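Local atomic coordinates of antigen, P35 (Borreliella spielmanii A14S, PDB entry 6HPN), a protein that is an outer surface protein of the PFam54 family, related to BBA64 of Borrelia burgdorferi, and is thought to contribute to the pathogenesis of Lyme disease. Residues 42-47 with 73-78. Residues are numbered along the deposited sequence; the frame is centred on the assembly and turned at random.
Sequences KGEPND and EYLNER
Glu44 and Arg78 form a salt bridge in which carboxylate and guanidinium lie nearly coplanar, their planes 11° apart, although the two side chains meet at about a right angle. The carboxylate comes to the edge of the guanidinium that carries NE and NH2. Glu44 OE2 takes most of the pairing: it accepts from Arg78 NE at 2.9 Å through its syn lone pair. The oxygen sits 9° out of the guanidinium plane and is also bonded to Arg78 NH2. A weak bond from Arg78 NE to Glu44 OE1, 3.4 Å long, completes the set, so the pairing is lopsided rather than an even two-oxygen fork. Glu44 reaches across with an extended chain beyond CG, whereas Arg78 bends at chi3 (-52°), which turns its NE edge to the carboxylate. In the all-helical fold of this Bbcrasp-1-like domain, the bridge ties the loop between helices 16-40 and 52-56 to the first turn of helix 75-84, whose N-cap position is held by Tyr74. Tyr74 O lies over the centre of one face of the Arg78 guanidinium, 3.9 Å above its plane. Second partners further fix both groups: Tyr82 OH hydrogen-bonds Glu44 OE1, and the carbonyl oxygens of Phe69 and Asp71 take Arg78 NH1. Leu75 flanks the ion pair, its CD1 methyl lying 3.9 Å from Glu44 OE2.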
ATOM      1  N   LYS A  42     -16.707   1.155   5.220  1.00 31.76           N
ATOM      2  CA  LYS A  42     -17.156   2.315   4.421  1.00 28.43           C
ATOM      3  C   LYS A  42     -17.703   1.829   3.076  1.00 29.36           C
ATOM      4  O   LYS A  42     -18.149   2.702   2.295  1.00 26.25           O
ATOM      5  CB  LYS A  42     -15.988   3.241   4.073  1.00 28.58           C
ATOM      6  CG  LYS A  42     -15.530   4.184   5.165  1.00 26.91           C
ATOM      7  CD  LYS A  42     -14.353   5.049   4.766  1.00 25.63           C
ATOM      8  CE  LYS A  42     -13.796   5.760   5.983  1.00 25.26           C
ATOM      9  NZ  LYS A  42     -12.422   6.268   5.769  1.00 26.13           N
ATOM     10  N   GLY A  43     -17.577   0.525   2.774  1.00 28.18           N
ATOM     11  CA  GLY A  43     -17.978  -0.074   1.481  1.00 27.80           C
ATOM     12  C   GLY A  43     -17.292   0.613   0.309  1.00 29.59           C
ATOM     13  O   GLY A  43     -16.315   1.342   0.549  1.00 30.42           O
ATOM     14  N   GLU A  44     -17.737   0.386  -0.932  1.00 29.91           N
ATOM     15  CA  GLU A  44     -17.160   1.088  -2.111  1.00 29.44           C
ATOM     16  C   GLU A  44     -18.259   1.326  -3.128  1.00 29.01           C
ATOM     17  O   GLU A  44     -19.234   0.584  -3.149  1.00 28.71           O
ATOM     18  CB  GLU A  44     -15.958   0.337  -2.724  1.00 29.58           C
ATOM     19  CG  GLU A  44     -16.201  -1.089  -3.210  1.00 27.84           C
ATOM     20  CD  GLU A  44     -15.063  -1.743  -3.998  1.00 26.96           C
ATOM     21  OE1 GLU A  44     -14.117  -1.060  -4.411  1.00 24.87           O
ATOM     22  OE2 GLU A  44     -15.130  -2.947  -4.216  1.00 27.73           O
ATOM     23  N   PRO A  45     -18.122   2.354  -3.995  1.00 29.41           N
ATOM     24  CA  PRO A  45     -18.998   2.499  -5.155  1.00 29.34           C
ATOM     25  C   PRO A  45     -19.024   1.215  -5.992  1.00 30.00           C
ATOM     26  O   PRO A  45     -18.042   0.513  -6.001  1.00 31.13           O
ATOM     27  CB  PRO A  45     -18.336   3.610  -5.979  1.00 29.23           C
ATOM     28  CG  PRO A  45     -17.582   4.421  -4.950  1.00 30.37           C
ATOM     29  CD  PRO A  45     -17.106   3.412  -3.921  1.00 29.75           C
ATOM     30  N   ASN A  46     -20.105   0.990  -6.732  1.00 33.49           N
ATOM     31  CA  ASN A  46     -20.235  -0.111  -7.729  1.00 34.62           C
ATOM     32  C   ASN A  46     -19.122  -0.053  -8.772  1.00 31.65           C
ATOM     33  O   ASN A  46     -18.697  -1.135  -9.197  1.00 33.23           O
ATOM     34  CB  ASN A  46     -21.566  -0.046  -8.466  1.00 38.24           C
ATOM     35  CG  ASN A  46     -22.702  -0.438  -7.553  1.00 43.79           C
ATOM     36  OD1 ASN A  46     -23.119  -1.589  -7.541  1.00 51.47           O
ATOM     37  ND2 ASN A  46     -23.169   0.497  -6.745  1.00 50.64           N
ATOM     38  N   ASP A  47     -18.732   1.163  -9.180  1.00 30.20           N
ATOM     39  CA  ASP A  47     -17.749   1.479 -10.258  1.00 29.21           C
ATOM     40  C   ASP A  47     -16.324   1.504  -9.696  1.00 27.70           C
ATOM     41  O   ASP A  47     -15.376   1.783 -10.481  1.00 25.45           O
ATOM     42  CB  ASP A  47     -18.054   2.826 -10.918  1.00 29.95           C
ATOM     43  CG  ASP A  47     -17.855   4.071 -10.058  1.00 35.14           C
ATOM     44  OD1 ASP A  47     -17.389   4.003  -8.869  1.00 35.49           O
ATOM     45  OD2 ASP A  47     -18.171   5.121 -10.583  1.00 40.82           O
ATOM     46  N   GLU A  73     -14.764 -11.304  -4.732  1.00 26.13           N
ATOM     47  CA  GLU A  73     -13.595 -12.025  -4.154  1.00 26.04           C
ATOM     48  C   GLU A  73     -12.540 -11.030  -3.632  1.00 25.46           C
ATOM     49  O   GLU A  73     -11.873 -11.392  -2.642  1.00 25.76           O
ATOM     50  CB  GLU A  73     -12.939 -12.958  -5.186  1.00 26.61           C
ATOM     51  CG  GLU A  73     -11.692 -13.655  -4.663  1.00 26.70           C
ATOM     52  CD  GLU A  73     -11.128 -14.820  -5.452  1.00 27.08           C
ATOM     53  OE1 GLU A  73     -11.608 -15.103  -6.549  1.00 29.89           O
ATOM     54  OE2 GLU A  73     -10.168 -15.418  -4.974  1.00 30.85           O
ATOM     55  N   TYR A  74     -12.360  -9.858  -4.270  1.00 24.08           N
ATOM     56  CA  TYR A  74     -11.181  -8.968  -4.086  1.00 23.28           C
ATOM     57  C   TYR A  74     -11.594  -7.678  -3.362  1.00 22.56           C
ATOM     58  O   TYR A  74     -10.812  -6.726  -3.252  1.00 23.79           O
ATOM     59  CB  TYR A  74     -10.457  -8.762  -5.423  1.00 23.22           C
ATOM     60  CG  TYR A  74      -9.861 -10.014  -6.033  1.00 23.68           C
ATOM     61  CD1 TYR A  74      -8.880 -10.756  -5.374  1.00 23.75           C
ATOM     62  CD2 TYR A  74     -10.268 -10.466  -7.278  1.00 24.31           C
ATOM     63  CE1 TYR A  74      -8.333 -11.906  -5.927  1.00 24.27           C
ATOM     64  CE2 TYR A  74      -9.749 -11.628  -7.839  1.00 27.49           C
ATOM     65  CZ  TYR A  74      -8.776 -12.357  -7.162  1.00 27.68           C
ATOM     66  OH  TYR A  74      -8.260 -13.479  -7.740  1.00 28.16           O
ATOM     67  N   LEU A  75     -12.778  -7.655  -2.776  1.00 23.99           N
ATOM     68  CA  LEU A  75     -13.231  -6.511  -1.941  1.00 26.15           C
ATOM     69  C   LEU A  75     -12.096  -5.985  -1.037  1.00 26.29           C
ATOM     70  O   LEU A  75     -11.776  -4.803  -1.110  1.00 25.26           O
ATOM     71  CB  LEU A  75     -14.429  -6.978  -1.115  1.00 27.76           C
ATOM     72  CG  LEU A  75     -15.162  -5.872  -0.354  1.00 30.63           C
ATOM     73  CD1 LEU A  75     -16.198  -5.191  -1.250  1.00 30.93           C
ATOM     74  CD2 LEU A  75     -15.795  -6.424   0.920  1.00 30.15           C
ATOM     75  N   ASN A  76     -11.498  -6.856  -0.229  1.00 30.87           N
ATOM     76  CA  ASN A  76     -10.496  -6.519   0.816  1.00 31.58           C
ATOM     77  C   ASN A  76      -9.172  -6.054   0.219  1.00 28.03           C
ATOM     78  O   ASN A  76      -8.554  -5.158   0.815  1.00 25.88           O
ATOM     79  CB  ASN A  76     -10.205  -7.696   1.739  1.00 35.55           C
ATOM     80  CG  ASN A  76     -10.745  -7.384   3.106  1.00 40.98           C
ATOM     81  OD1 ASN A  76     -10.397  -6.336   3.698  1.00 42.55           O
ATOM     82  ND2 ASN A  76     -11.666  -8.234   3.534  1.00 38.24           N
ATOM     83  N   GLU A  77      -8.732  -6.693  -0.862  1.00 24.24           N
ATOM     84  CA  GLU A  77      -7.510  -6.292  -1.592  1.00 23.73           C
ATOM     85  C   GLU A  77      -7.715  -4.857  -2.104  1.00 22.91           C
ATOM     86  O   GLU A  77      -6.814  -4.009  -1.928  1.00 23.95           O
ATOM     87  CB  GLU A  77      -7.191  -7.287  -2.716  1.00 23.38           C
ATOM     88  CG  GLU A  77      -6.707  -8.651  -2.229  1.00 21.96           C
ATOM     89  CD  GLU A  77      -7.785  -9.652  -1.827  1.00 22.45           C
ATOM     90  OE1 GLU A  77      -8.956  -9.288  -1.749  1.00 25.02           O
ATOM     91  OE2 GLU A  77      -7.451 -10.797  -1.562  1.00 22.39           O
ATOM     92  N   ARG A  78      -8.877  -4.564  -2.675  1.00 21.26           N
ATOM     93  CA  ARG A  78      -9.175  -3.201  -3.202  1.00 21.37           C
ATOM     94  C   ARG A  78      -9.242  -2.223  -2.023  1.00 18.85           C
ATOM     95  O   ARG A  78      -8.788  -1.079  -2.151  1.00 18.25           O
ATOM     96  CB  ARG A  78     -10.467  -3.209  -4.036  1.00 21.08           C
ATOM     97  CG  ARG A  78     -10.335  -3.877  -5.405  1.00 21.02           C
ATOM     98  CD  ARG A  78     -11.529  -3.602  -6.314  1.00 20.82           C
ATOM     99  NE  ARG A  78     -12.786  -3.918  -5.639  1.00 21.79           N
ATOM    100  CZ  ARG A  78     -13.436  -5.091  -5.696  1.00 20.30           C
ATOM    101  NH1 ARG A  78     -12.994  -6.092  -6.446  1.00 19.60           N
ATOM    102  NH2 ARG A  78     -14.551  -5.243  -5.004  1.00 19.27           N
TER